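Local coordinates for glycosyl hydrolase family 2, TIM barrel domain protein (PDB 6ED2) that probably hydrolyses beta-glucuronides, as a family 2 glycoside hydrolase from a human gut bacterium, at residues R26-P31 with F137-A142; I110-G115 with V123-V128; M563-F568 with A612-K617. All blocks are in the same frame, centred on the assembly; numbering follows the deposited sequence.

Contact 1 (R26-P31 with F137-A142)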
ATOM      1  N   ARG A  26     -31.658  34.204 -23.123  1.00 34.23           N
ATOM      2  CA  ARG A  26     -30.490  33.693 -22.417  1.00 33.89           C
ATOM      3  C   ARG A  26     -30.594  33.977 -20.927  1.00 31.22           C
ATOM      4  O   ARG A  26     -30.924  35.085 -20.520  1.00 30.33           O
ATOM      5  CB  ARG A  26     -29.217  34.331 -22.986  1.00 38.18           C
ATOM      6  CG  ARG A  26     -27.961  34.055 -22.161  1.00 43.52           C
ATOM      7  CD  ARG A  26     -26.708  34.677 -22.782  1.00 39.97           C
ATOM      8  NE  ARG A  26     -25.503  34.459 -21.974  1.00 37.10           N
ATOM      9  CZ  ARG A  26     -25.156  35.227 -20.939  1.00 40.23           C
ATOM     10  NH1 ARG A  26     -24.040  34.975 -20.265  1.00 30.63           N
ATOM     11  NH2 ARG A  26     -25.922  36.258 -20.583  1.00 34.02           N
ATOM     12  N   SER A  27     -30.352  32.954 -20.114  1.00 32.29           N
ATOM     13  CA  SER A  27     -30.367  33.124 -18.667  1.00 33.18           C
ATOM     14  C   SER A  27     -29.514  32.034 -18.036  1.00 32.48           C
ATOM     15  O   SER A  27     -29.698  30.857 -18.342  1.00 33.55           O
ATOM     16  CB  SER A  27     -31.793  33.054 -18.115  1.00 26.09           C
ATOM     17  OG  SER A  27     -31.759  33.208 -16.703  1.00 28.44           O
ATOM     18  N   LEU A  28     -28.610  32.418 -17.143  1.00 30.43           N
ATOM     19  CA  LEU A  28     -27.757  31.455 -16.457  1.00 34.00           C
ATOM     20  C   LEU A  28     -28.137  31.310 -14.984  1.00 28.82           C
ATOM     21  O   LEU A  28     -27.355  30.773 -14.187  1.00 27.79           O
ATOM     22  CB  LEU A  28     -26.282  31.853 -16.624  1.00 32.82           C
ATOM     23  CG  LEU A  28     -25.740  31.553 -18.026  1.00 35.60           C
ATOM     24  CD1 LEU A  28     -26.153  32.614 -19.009  1.00 41.04           C
ATOM     25  CD2 LEU A  28     -24.235  31.432 -18.015  1.00 34.39           C
ATOM     26  N   LEU A  29     -29.310  31.802 -14.604  1.00 26.16           N
ATOM     27  CA  LEU A  29     -29.831  31.584 -13.262  1.00 29.83           C
ATOM     28  C   LEU A  29     -30.000  30.092 -12.964  1.00 28.89           C
ATOM     29  O   LEU A  29     -30.453  29.313 -13.808  1.00 29.35           O
ATOM     30  CB  LEU A  29     -31.170  32.305 -13.113  1.00 30.30           C
ATOM     31  CG  LEU A  29     -31.095  33.831 -13.188  1.00 27.40           C
ATOM     32  CD1 LEU A  29     -32.490  34.460 -13.111  1.00 25.13           C
ATOM     33  CD2 LEU A  29     -30.187  34.354 -12.072  1.00 28.31           C
ATOM     34  N   TYR A  30     -29.634  29.694 -11.759  1.00 27.67           N
ATOM     35  CA  TYR A  30     -29.839  28.316 -11.357  1.00 31.33           C
ATOM     36  C   TYR A  30     -31.333  27.991 -11.384  1.00 30.43           C
ATOM     37  O   TYR A  30     -32.142  28.780 -10.867  1.00 28.26           O
ATOM     38  CB  TYR A  30     -29.273  28.069  -9.958  1.00 30.27           C
ATOM     39  CG  TYR A  30     -29.176  26.597  -9.654  1.00 35.28           C
ATOM     40  CD1 TYR A  30     -28.183  25.822 -10.230  1.00 34.27           C
ATOM     41  CD2 TYR A  30     -30.105  25.972  -8.841  1.00 35.61           C
ATOM     42  CE1 TYR A  30     -28.089  24.478  -9.972  1.00 31.13           C
ATOM     43  CE2 TYR A  30     -30.018  24.623  -8.579  1.00 32.55           C
ATOM     44  CZ  TYR A  30     -29.013  23.888  -9.146  1.00 32.67           C
ATOM     45  OH  TYR A  30     -28.919  22.546  -8.904  1.00 36.29           O
ATOM     46  N   PRO A  31     -31.735  26.853 -11.954  1.00 29.56           N
ATOM     47  CA  PRO A  31     -33.169  26.545 -12.060  1.00 30.53           C
ATOM     48  C   PRO A  31     -33.810  26.421 -10.687  1.00 30.65           C
ATOM     49  O   PRO A  31     -33.229  25.861  -9.755  1.00 31.61           O
ATOM     50  CB  PRO A  31     -33.194  25.213 -12.817  1.00 29.54           C
ATOM     51  CG  PRO A  31     -31.866  25.111 -13.478  1.00 30.86           C
ATOM     52  CD  PRO A  31     -30.901  25.799 -12.556  1.00 29.54           C
ATOM     53  N   PHE A 137     -18.112  23.238 -19.556  1.00 23.24           N
ATOM     54  CA  PHE A 137     -18.153  23.460 -18.116  1.00 20.05           C
ATOM     55  C   PHE A 137     -19.091  24.574 -17.703  1.00 21.03           C
ATOM     56  O   PHE A 137     -19.006  25.051 -16.558  1.00 23.69           O
ATOM     57  CB  PHE A 137     -16.733  23.714 -17.585  1.00 21.42           C
ATOM     58  CG  PHE A 137     -15.799  22.585 -17.886  1.00 23.52           C
ATOM     59  CD1 PHE A 137     -15.674  21.525 -17.001  1.00 25.08           C
ATOM     60  CD2 PHE A 137     -15.133  22.527 -19.096  1.00 25.23           C
ATOM     61  CE1 PHE A 137     -14.854  20.456 -17.287  1.00 22.62           C
ATOM     62  CE2 PHE A 137     -14.310  21.462 -19.401  1.00 26.17           C
ATOM     63  CZ  PHE A 137     -14.161  20.424 -18.480  1.00 29.09           C
ATOM     64  N   LEU A 138     -20.016  24.969 -18.568  1.00 20.16           N
ATOM     65  CA  LEU A 138     -20.934  26.047 -18.229  1.00 25.39           C
ATOM     66  C   LEU A 138     -22.300  25.712 -18.804  1.00 23.04           C
ATOM     67  O   LEU A 138     -22.393  24.955 -19.774  1.00 22.43           O
ATOM     68  CB  LEU A 138     -20.428  27.409 -18.763  1.00 24.31           C
ATOM     69  CG  LEU A 138     -19.274  27.994 -17.946  1.00 24.40           C
ATOM     70  CD1 LEU A 138     -18.520  29.081 -18.745  1.00 24.61           C
ATOM     71  CD2 LEU A 138     -19.784  28.553 -16.587  1.00 19.92           C
ATOM     72  N   PRO A 139     -23.371  26.242 -18.219  1.00 24.88           N
ATOM     73  CA  PRO A 139     -24.717  25.769 -18.561  1.00 27.36           C
ATOM     74  C   PRO A 139     -25.284  26.421 -19.809  1.00 31.22           C
ATOM     75  O   PRO A 139     -24.894  27.522 -20.210  1.00 29.81           O
ATOM     76  CB  PRO A 139     -25.553  26.166 -17.338  1.00 28.70           C
ATOM     77  CG  PRO A 139     -24.839  27.338 -16.767  1.00 28.45           C
ATOM     78  CD  PRO A 139     -23.372  27.113 -17.032  1.00 25.50           C
ATOM     79  N   PHE A 140     -26.275  25.738 -20.383  1.00 24.73           N
ATOM     80  CA  PHE A 140     -27.032  26.274 -21.497  1.00 26.43           C
ATOM     81  C   PHE A 140     -28.444  25.695 -21.491  1.00 33.87           C
ATOM     82  O   PHE A 140     -28.695  24.615 -20.945  1.00 29.72           O
ATOM     83  CB  PHE A 140     -26.332  25.990 -22.819  1.00 28.36           C
ATOM     84  CG  PHE A 140     -26.228  24.540 -23.153  1.00 30.32           C
ATOM     85  CD1 PHE A 140     -27.120  23.958 -24.040  1.00 30.96           C
ATOM     86  CD2 PHE A 140     -25.224  23.753 -22.593  1.00 28.96           C
ATOM     87  CE1 PHE A 140     -27.013  22.605 -24.374  1.00 27.84           C
ATOM     88  CE2 PHE A 140     -25.109  22.417 -22.913  1.00 28.64           C
ATOM     89  CZ  PHE A 140     -26.006  21.837 -23.808  1.00 30.36           C
ATOM     90  N   ASP A 141     -29.360  26.429 -22.124  1.00 29.49           N
ATOM     91  CA  ASP A 141     -30.773  26.086 -22.185  1.00 28.39           C
ATOM     92  C   ASP A 141     -31.208  25.771 -23.614  1.00 31.85           C
ATOM     93  O   ASP A 141     -30.615  26.247 -24.590  1.00 34.79           O
ATOM     94  CB  ASP A 141     -31.632  27.232 -21.639  1.00 31.79           C
ATOM     95  CG  ASP A 141     -31.487  27.422 -20.130  1.00 39.03           C
ATOM     96  OD1 ASP A 141     -31.302  26.415 -19.400  1.00 38.26           O
ATOM     97  OD2 ASP A 141     -31.562  28.587 -19.665  1.00 38.96           O
ATOM     98  N   ALA A 142     -32.263  24.966 -23.730  1.00 29.01           N
ATOM     99  CA  ALA A 142     -32.912  24.684 -25.006  1.00 31.43           C
ATOM    100  C   ALA A 142     -34.408  24.889 -24.839  1.00 35.35           C
ATOM    101  O   ALA A 142     -35.044  24.197 -24.032  1.00 35.88           O
ATOM    102  CB  ALA A 142     -32.624  23.262 -25.484  1.00 31.29           C
TER
HETATM  103  O   HOH W   1     -30.530  30.423 -21.410  1.00 38.79           O
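Ser27 and Asp141 are joined through a water, and Leu28 packs on Pro139 beside them. The water accepts a hydrogen bond from Ser27 N at 2.8 Å. It donates one to Asp141 OD2 at 2.7 Å, and so links the backbone of 26-31 to a carboxylate on strand 140-143. Asp141 CG is anti to its own carbonyl carbon (chi1 -70°), on a CB that points at the loop, and this carries OD2 to the water. Ser27 O lies 3.2 Å from Asp141 OD2. Both are acceptors, so this is proximity and not a bond.

Arg113 NE forms a salt bridge to Asp141 OD1, and Arg113 NH2 is hydrogen-bonded to Leu29 O. Both segments are therefore held by one guanidinium, which probably favours the charged form of Asp141. Ser27 OG has its own partner, Leu211 O.

The apolar part is small. Leu28 CD2 reaches Pro139 CG at 4.3 Å, a loose touch. The other methyl of this leucine, Leu28 CD1, lies 3.3 Å above the plane of the Arg26 guanidinium, offset toward its rim. That guanidinium forms salt bridges through NH1 to Asp422 and Asp425.

The contact lies where the N-terminal loop runs between the sugar-binding domain and the TIM barrel. Helix 409-427 touches Leu28 and Pro139, helix 361-370 touches Tyr30 and Pro139, and strand 200-205 meets Pro31 and Asp141.

Contact 2 (I110-G115 with V123-V128)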
ATOM      1  N   ILE A 110     -41.459  25.934 -22.245  1.00 27.13           N
ATOM      2  CA  ILE A 110     -40.878  24.639 -21.907  1.00 31.65           C
ATOM      3  C   ILE A 110     -39.411  24.680 -22.293  1.00 29.72           C
ATOM      4  O   ILE A 110     -39.080  24.792 -23.483  1.00 30.14           O
ATOM      5  CB  ILE A 110     -41.579  23.467 -22.620  1.00 29.94           C
ATOM      6  CG1 ILE A 110     -43.105  23.644 -22.633  1.00 29.35           C
ATOM      7  CG2 ILE A 110     -41.198  22.156 -21.929  1.00 24.18           C
ATOM      8  CD1 ILE A 110     -43.714  23.728 -21.257  1.00 26.56           C
ATOM      9  N   VAL A 111     -38.536  24.564 -21.289  1.00 29.00           N
ATOM     10  CA  VAL A 111     -37.106  24.786 -21.455  1.00 29.88           C
ATOM     11  C   VAL A 111     -36.331  23.666 -20.770  1.00 29.08           C
ATOM     12  O   VAL A 111     -36.584  23.363 -19.597  1.00 28.98           O
ATOM     13  CB  VAL A 111     -36.680  26.154 -20.869  1.00 30.85           C
ATOM     14  CG1 VAL A 111     -35.221  26.445 -21.202  1.00 30.66           C
ATOM     15  CG2 VAL A 111     -37.607  27.293 -21.352  1.00 24.30           C
ATOM     16  N   LEU A 112     -35.354  23.099 -21.483  1.00 28.72           N
ATOM     17  CA  LEU A 112     -34.379  22.167 -20.916  1.00 29.25           C
ATOM     18  C   LEU A 112     -33.113  22.907 -20.494  1.00 30.30           C
ATOM     19  O   LEU A 112     -32.586  23.714 -21.259  1.00 31.74           O
ATOM     20  CB  LEU A 112     -34.014  21.096 -21.940  1.00 28.45           C
ATOM     21  CG  LEU A 112     -35.173  20.206 -22.364  1.00 31.53           C
ATOM     22  CD1 LEU A 112     -34.794  19.438 -23.612  1.00 27.63           C
ATOM     23  CD2 LEU A 112     -35.551  19.269 -21.210  1.00 27.36           C
ATOM     24  N   ARG A 113     -32.627  22.636 -19.283  1.00 27.48           N
ATOM     25  CA  ARG A 113     -31.340  23.142 -18.818  1.00 23.53           C
ATOM     26  C   ARG A 113     -30.338  21.999 -18.689  1.00 28.33           C
ATOM     27  O   ARG A 113     -30.630  20.971 -18.058  1.00 28.56           O
ATOM     28  CB  ARG A 113     -31.463  23.859 -17.470  1.00 25.43           C
ATOM     29  CG  ARG A 113     -30.114  23.961 -16.704  1.00 28.75           C
ATOM     30  CD  ARG A 113     -29.130  25.003 -17.319  1.00 27.82           C
ATOM     31  NE  ARG A 113     -29.652  26.371 -17.252  1.00 25.71           N
ATOM     32  CZ  ARG A 113     -29.455  27.222 -16.241  1.00 30.99           C
ATOM     33  NH1 ARG A 113     -28.738  26.866 -15.174  1.00 28.72           N
ATOM     34  NH2 ARG A 113     -29.990  28.443 -16.290  1.00 30.10           N
ATOM     35  N   PHE A 114     -29.168  22.177 -19.290  1.00 23.62           N
ATOM     36  CA  PHE A 114     -28.010  21.324 -19.059  1.00 23.37           C
ATOM     37  C   PHE A 114     -26.995  22.087 -18.216  1.00 28.08           C
ATOM     38  O   PHE A 114     -26.485  23.131 -18.648  1.00 29.96           O
ATOM     39  CB  PHE A 114     -27.386  20.884 -20.377  1.00 25.22           C
ATOM     40  CG  PHE A 114     -28.310  20.071 -21.228  1.00 28.21           C
ATOM     41  CD1 PHE A 114     -28.251  18.685 -21.204  1.00 26.18           C
ATOM     42  CD2 PHE A 114     -29.249  20.687 -22.039  1.00 28.81           C
ATOM     43  CE1 PHE A 114     -29.118  17.924 -21.977  1.00 29.35           C
ATOM     44  CE2 PHE A 114     -30.122  19.932 -22.825  1.00 29.64           C
ATOM     45  CZ  PHE A 114     -30.059  18.553 -22.789  1.00 29.05           C
ATOM     46  N   GLY A 115     -26.744  21.595 -16.999  1.00 26.33           N
ATOM     47  CA  GLY A 115     -25.646  22.126 -16.205  1.00 19.69           C
ATOM     48  C   GLY A 115     -24.365  22.202 -17.015  1.00 26.71           C
ATOM     49  O   GLY A 115     -23.670  23.221 -17.009  1.00 24.20           O
ATOM     50  N   VAL A 123     -28.425  19.381 -29.362  1.00 33.89           N
ATOM     51  CA  VAL A 123     -29.579  18.828 -28.669  1.00 30.98           C
ATOM     52  C   VAL A 123     -30.744  18.714 -29.644  1.00 34.93           C
ATOM     53  O   VAL A 123     -31.075  19.676 -30.350  1.00 34.68           O
ATOM     54  CB  VAL A 123     -29.949  19.685 -27.450  1.00 31.01           C
ATOM     55  CG1 VAL A 123     -31.218  19.161 -26.776  1.00 25.65           C
ATOM     56  CG2 VAL A 123     -28.776  19.712 -26.481  1.00 30.79           C
ATOM     57  N   PHE A 124     -31.362  17.538 -29.677  1.00 30.17           N
ATOM     58  CA  PHE A 124     -32.549  17.270 -30.470  1.00 33.84           C
ATOM     59  C   PHE A 124     -33.685  16.861 -29.543  1.00 36.24           C
ATOM     60  O   PHE A 124     -33.482  16.102 -28.590  1.00 33.10           O
ATOM     61  CB  PHE A 124     -32.298  16.158 -31.493  1.00 30.68           C
ATOM     62  CG  PHE A 124     -31.125  16.417 -32.391  1.00 33.81           C
ATOM     63  CD1 PHE A 124     -31.315  16.897 -33.676  1.00 36.09           C
ATOM     64  CD2 PHE A 124     -29.822  16.176 -31.955  1.00 34.33           C
ATOM     65  CE1 PHE A 124     -30.230  17.138 -34.510  1.00 38.85           C
ATOM     66  CE2 PHE A 124     -28.736  16.426 -32.785  1.00 30.28           C
ATOM     67  CZ  PHE A 124     -28.946  16.906 -34.061  1.00 33.49           C
ATOM     68  N   VAL A 125     -34.877  17.381 -29.816  1.00 30.27           N
ATOM     69  CA  VAL A 125     -36.094  16.934 -29.160  1.00 31.30           C
ATOM     70  C   VAL A 125     -37.049  16.444 -30.247  1.00 36.70           C
ATOM     71  O   VAL A 125     -37.331  17.169 -31.210  1.00 35.42           O
ATOM     72  CB  VAL A 125     -36.710  18.039 -28.296  1.00 28.16           C
ATOM     73  CG1 VAL A 125     -38.136  17.686 -27.888  1.00 29.66           C
ATOM     74  CG2 VAL A 125     -35.848  18.239 -27.065  1.00 27.71           C
ATOM     75  N   ASN A 126     -37.503  15.197 -30.118  1.00 31.45           N
ATOM     76  CA  ASN A 126     -38.325  14.552 -31.144  1.00 33.67           C
ATOM     77  C   ASN A 126     -37.703  14.706 -32.524  1.00 37.22           C
ATOM     78  O   ASN A 126     -38.383  15.011 -33.501  1.00 39.63           O
ATOM     79  CB  ASN A 126     -39.753  15.099 -31.131  1.00 33.57           C
ATOM     80  CG  ASN A 126     -40.419  14.925 -29.781  1.00 38.02           C
ATOM     81  OD1 ASN A 126     -40.210  13.907 -29.103  1.00 33.94           O
ATOM     82  ND2 ASN A 126     -41.194  15.927 -29.360  1.00 31.81           N
ATOM     83  N   GLY A 127     -36.391  14.518 -32.600  1.00 35.29           N
ATOM     84  CA  GLY A 127     -35.706  14.546 -33.868  1.00 31.08           C
ATOM     85  C   GLY A 127     -35.354  15.917 -34.415  1.00 37.10           C
ATOM     86  O   GLY A 127     -34.675  15.982 -35.442  1.00 37.56           O
ATOM     87  N   VAL A 128     -35.771  17.018 -33.785  1.00 33.43           N
ATOM     88  CA  VAL A 128     -35.484  18.344 -34.320  1.00 33.72           C
ATOM     89  C   VAL A 128     -34.455  19.046 -33.435  1.00 37.88           C
ATOM     90  O   VAL A 128     -34.580  19.063 -32.199  1.00 33.56           O
ATOM     91  CB  VAL A 128     -36.765  19.187 -34.516  1.00 39.64           C
ATOM     92  CG1 VAL A 128     -38.027  18.327 -34.485  1.00 37.18           C
ATOM     93  CG2 VAL A 128     -36.861  20.339 -33.552  1.00 39.16           C
TER
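Phe114 and Val123 reach toward each other from opposite directions, and Leu112 meets Val125 beside them. The side chain of Phe114 leaves its strand toward 123-128 from CB. CG is anti to the carbonyl carbon (chi1 -62°), and this sends the ring across to the other strand. The far end of the ring does the touching. Phe114 CE2 lies 3.9 Å from Val123 CG2. Phe114 CZ, at the tip, is 4.1 Å from Val123 CG2. Val123 CG1 is slightly farther from the same two ring atoms. Both methyls of Val123 therefore bear on one end of the ring. The approach is oblique to the ring plane.

The second pair is a single methyl contact. Leu112 CD1 comes to 3.8 Å from Val125 CG2, and the two side chains cross at a slant. On both valines CG2, anti to the carbonyl carbon, is the methyl that comes closest to its partner.

No hydrogen bond joins the segments, and their nearest CA atoms, in Leu112 and Val123, are 9.7 Å apart. They face each other through side chains, as two layers of a beta sandwich do. This fits the jelly-roll sugar-binding domain of family 2 enzymes. Just past Val125 the chain reverses in a type I' turn over Asn126 and Gly127. Val125 N to Val128 O (2.9 Å) is one of the two backbone bonds that close it. The side-chain amide of Asn126 is hydrogen-bonded to Asn154, Lys155 and Ile147.

Strand 109-114 pairs with strands 140-143 and 200-205. Strand 120-125 pairs with strands 128-134 and 152-161. Leu156, on strand 152-161, touches Leu112, Phe114 and Val123, and so fills in the same core.

Contact 3 (M563-F568 with A612-K617)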
ATOM      1  N   MET A 563      10.076  24.079   3.739  1.00 26.67           N
ATOM      2  CA  MET A 563      10.944  25.010   3.027  1.00 34.32           C
ATOM      3  C   MET A 563      10.115  26.033   2.265  1.00 33.10           C
ATOM      4  O   MET A 563      10.340  27.248   2.384  1.00 29.35           O
ATOM      5  CB  MET A 563      11.873  24.253   2.083  1.00 26.11           C
ATOM      6  CG  MET A 563      12.826  25.175   1.327  1.00 36.03           C
ATOM      7  SD  MET A 563      12.114  25.873  -0.193  1.00 34.32           S
ATOM      8  CE  MET A 563      12.061  24.450  -1.259  1.00 30.98           C
ATOM      9  N   THR A 564       9.125  25.550   1.500  1.00 28.65           N
ATOM     10  CA  THR A 564       8.293  26.424   0.682  1.00 27.10           C
ATOM     11  C   THR A 564       7.604  27.486   1.532  1.00 30.15           C
ATOM     12  O   THR A 564       7.608  28.674   1.182  1.00 30.14           O
ATOM     13  CB  THR A 564       7.277  25.577  -0.095  1.00 30.06           C
ATOM     14  OG1 THR A 564       7.977  24.605  -0.883  1.00 27.18           O
ATOM     15  CG2 THR A 564       6.435  26.437  -1.052  1.00 28.92           C
ATOM     16  N   HIS A 565       7.057  27.093   2.679  1.00 27.65           N
ATOM     17  CA  HIS A 565       6.335  28.061   3.500  1.00 28.46           C
ATOM     18  C   HIS A 565       7.282  29.070   4.133  1.00 31.55           C
ATOM     19  O   HIS A 565       6.897  30.223   4.353  1.00 27.83           O
ATOM     20  CB  HIS A 565       5.517  27.337   4.578  1.00 27.08           C
ATOM     21  CG  HIS A 565       4.377  26.537   4.025  1.00 30.36           C
ATOM     22  ND1 HIS A 565       3.921  25.379   4.612  1.00 30.73           N
ATOM     23  CD2 HIS A 565       3.609  26.728   2.925  1.00 29.45           C
ATOM     24  CE1 HIS A 565       2.917  24.895   3.903  1.00 30.33           C
ATOM     25  NE2 HIS A 565       2.709  25.693   2.872  1.00 30.06           N
ATOM     26  N   ALA A 566       8.516  28.656   4.435  1.00 30.44           N
ATOM     27  CA  ALA A 566       9.503  29.602   4.939  1.00 32.32           C
ATOM     28  C   ALA A 566       9.803  30.675   3.900  1.00 28.26           C
ATOM     29  O   ALA A 566       9.940  31.853   4.239  1.00 31.39           O
ATOM     30  CB  ALA A 566      10.776  28.869   5.359  1.00 30.27           C
ATOM     31  N   VAL A 567       9.881  30.291   2.624  1.00 30.73           N
ATOM     32  CA  VAL A 567       9.981  31.291   1.565  1.00 31.86           C
ATOM     33  C   VAL A 567       8.754  32.198   1.573  1.00 36.34           C
ATOM     34  O   VAL A 567       8.887  33.429   1.640  1.00 34.46           O
ATOM     35  CB  VAL A 567      10.184  30.618   0.199  1.00 31.10           C
ATOM     36  CG1 VAL A 567      10.240  31.675  -0.883  1.00 32.59           C
ATOM     37  CG2 VAL A 567      11.471  29.778   0.210  1.00 29.16           C
ATOM     38  N   PHE A 568       7.541  31.604   1.525  1.00 31.84           N
ATOM     39  CA  PHE A 568       6.307  32.395   1.545  1.00 28.05           C
ATOM     40  C   PHE A 568       6.357  33.412   2.666  1.00 29.46           C
ATOM     41  O   PHE A 568       6.077  34.601   2.472  1.00 32.52           O
ATOM     42  CB  PHE A 568       5.054  31.525   1.775  1.00 31.98           C
ATOM     43  CG  PHE A 568       4.680  30.588   0.642  1.00 28.33           C
ATOM     44  CD1 PHE A 568       5.455  30.465  -0.501  1.00 22.81           C
ATOM     45  CD2 PHE A 568       3.539  29.800   0.762  1.00 26.36           C
ATOM     46  CE1 PHE A 568       5.094  29.600  -1.513  1.00 24.17           C
ATOM     47  CE2 PHE A 568       3.168  28.917  -0.244  1.00 27.92           C
ATOM     48  CZ  PHE A 568       3.944  28.812  -1.388  1.00 26.60           C
ATOM     49  N   ALA A 612      -1.768  16.615   5.255  1.00 25.76           N
ATOM     50  CA  ALA A 612      -2.972  17.263   5.767  1.00 27.52           C
ATOM     51  C   ALA A 612      -2.790  17.729   7.202  1.00 27.19           C
ATOM     52  O   ALA A 612      -3.364  18.748   7.593  1.00 28.36           O
ATOM     53  CB  ALA A 612      -4.183  16.331   5.668  1.00 24.70           C
ATOM     54  N   TYR A 613      -1.990  17.008   7.995  1.00 26.98           N
ATOM     55  CA  TYR A 613      -1.763  17.397   9.387  1.00 27.54           C
ATOM     56  C   TYR A 613      -0.788  18.569   9.502  1.00 27.46           C
ATOM     57  O   TYR A 613      -0.956  19.435  10.375  1.00 26.91           O
ATOM     58  CB  TYR A 613      -1.293  16.169  10.184  1.00 24.13           C
ATOM     59  CG  TYR A 613      -2.432  15.172  10.303  1.00 29.65           C
ATOM     60  CD1 TYR A 613      -3.449  15.351  11.253  1.00 25.99           C
ATOM     61  CD2 TYR A 613      -2.539  14.102   9.425  1.00 25.66           C
ATOM     62  CE1 TYR A 613      -4.522  14.469  11.337  1.00 28.70           C
ATOM     63  CE2 TYR A 613      -3.606  13.221   9.494  1.00 28.69           C
ATOM     64  CZ  TYR A 613      -4.588  13.405  10.453  1.00 29.94           C
ATOM     65  OH  TYR A 613      -5.642  12.521  10.517  1.00 29.58           O
ATOM     66  N   LEU A 614       0.207  18.645   8.615  1.00 28.02           N
ATOM     67  CA  LEU A 614       1.038  19.843   8.566  1.00 28.57           C
ATOM     68  C   LEU A 614       0.186  21.076   8.270  1.00 28.09           C
ATOM     69  O   LEU A 614       0.273  22.088   8.976  1.00 26.63           O
ATOM     70  CB  LEU A 614       2.147  19.666   7.530  1.00 29.69           C
ATOM     71  CG  LEU A 614       3.198  20.773   7.351  1.00 29.70           C
ATOM     72  CD1 LEU A 614       4.462  20.192   6.717  1.00 29.45           C
ATOM     73  CD2 LEU A 614       2.652  21.890   6.472  1.00 30.16           C
ATOM     74  N   PHE A 615      -0.680  20.994   7.254  1.00 22.52           N
ATOM     75  CA  PHE A 615      -1.463  22.165   6.878  1.00 25.51           C
ATOM     76  C   PHE A 615      -2.481  22.516   7.948  1.00 31.39           C
ATOM     77  O   PHE A 615      -2.728  23.699   8.203  1.00 29.22           O
ATOM     78  CB  PHE A 615      -2.160  21.945   5.538  1.00 27.43           C
ATOM     79  CG  PHE A 615      -1.304  22.278   4.350  1.00 24.38           C
ATOM     80  CD1 PHE A 615      -0.925  23.594   4.095  1.00 25.50           C
ATOM     81  CD2 PHE A 615      -0.859  21.273   3.493  1.00 23.82           C
ATOM     82  CE1 PHE A 615      -0.124  23.907   2.989  1.00 24.85           C
ATOM     83  CE2 PHE A 615      -0.056  21.578   2.378  1.00 26.56           C
ATOM     84  CZ  PHE A 615       0.310  22.892   2.138  1.00 25.36           C
ATOM     85  N   ARG A 616      -3.083  21.504   8.584  1.00 30.75           N
ATOM     86  CA  ARG A 616      -4.084  21.774   9.612  1.00 27.32           C
ATOM     87  C   ARG A 616      -3.478  22.560  10.764  1.00 30.13           C
ATOM     88  O   ARG A 616      -4.064  23.537  11.246  1.00 32.00           O
ATOM     89  CB  ARG A 616      -4.691  20.463  10.130  1.00 26.70           C
ATOM     90  CG  ARG A 616      -5.653  20.663  11.283  1.00 23.08           C
ATOM     91  CD  ARG A 616      -6.434  19.404  11.577  1.00 31.52           C
ATOM     92  NE  ARG A 616      -7.680  19.704  12.274  1.00 34.80           N
ATOM     93  CZ  ARG A 616      -7.976  19.259  13.496  1.00 41.81           C
ATOM     94  NH1 ARG A 616      -7.120  18.484  14.157  1.00 35.61           N
ATOM     95  NH2 ARG A 616      -9.133  19.585  14.053  1.00 32.38           N
ATOM     96  N   LYS A 617      -2.308  22.130  11.240  1.00 28.44           N
ATOM     97  CA  LYS A 617      -1.653  22.864  12.313  1.00 28.87           C
ATOM     98  C   LYS A 617      -1.286  24.272  11.864  1.00 33.73           C
ATOM     99  O   LYS A 617      -1.498  25.242  12.601  1.00 34.93           O
ATOM    100  CB  LYS A 617      -0.416  22.110  12.797  1.00 31.27           C
ATOM    101  CG  LYS A 617       0.384  22.907  13.839  1.00 46.24           C
ATOM    102  CD  LYS A 617       1.469  22.050  14.509  1.00 61.32           C
ATOM    103  CE  LYS A 617       2.523  22.887  15.251  1.00 54.98           C
ATOM    104  NZ  LYS A 617       3.809  22.122  15.438  1.00 55.91           N
TER
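His565 NE2, on the ring that meets Phe615, is hydrogen-bonded to the hydroxyl of Tyr536. This bond probably limits the rotation of the imidazole, which reaches across from helix 554-570 to helix 610-621.

The ring presents its edge to the second helix. His565 CE1 is 3.3 Å from Phe615 CE1, a close approach, and His565 NE2 is 3.4 Å from that same carbon. Phe615 CZ lies next to them, at 3.7 Å from His565 CE1. The pair is oblique, with ring centroids 5.2 Å apart and planes inclined at 73°.

Leu614 adds an aliphatic touch near the plane of the imidazole. Its CD2 is 4.0 Å from His565 CE1. CG of Leu614 is anti to the backbone N (chi1 -177°), which stretches the side chain out toward helix 554-570. Within its own helix, His565 also has Phe568 CD2 at its ring edge. Tyr613 OH, on helix 610-621, is hydrogen-bonded to Glu555 of the second subunit.

Both helices belong to the outer layer of the TIM barrel. In the chain, helix 554-570 comes between barrel strands 531-535 and 574-580, and helix 610-621 follows the latter. Helix 508-525 packs on Met563, Val567 and Phe568. Helix 334-347 covers Ala612, Phe615 and Arg616.

Overall arrangement
From the N terminus, residues 26-31 come first. At contact 1 residues 137-142 return to this loop, with 105 residues between. Contact 2 falls within that span and closes a short one, with seven residues between its segments. The two contacts touch, with centres 12 Å apart, because strands 109-114 and 140-143 are neighbours in one sheet. Contact 1 ties the N-terminal loop to that sheet, and contact 2 joins the two facing layers of the sandwich that this curled sheet forms. Contact 3 follows in series, across the centre of the chain. It joins two helices of the TIM barrel, and its centre is about 40 Å from that of contact 1.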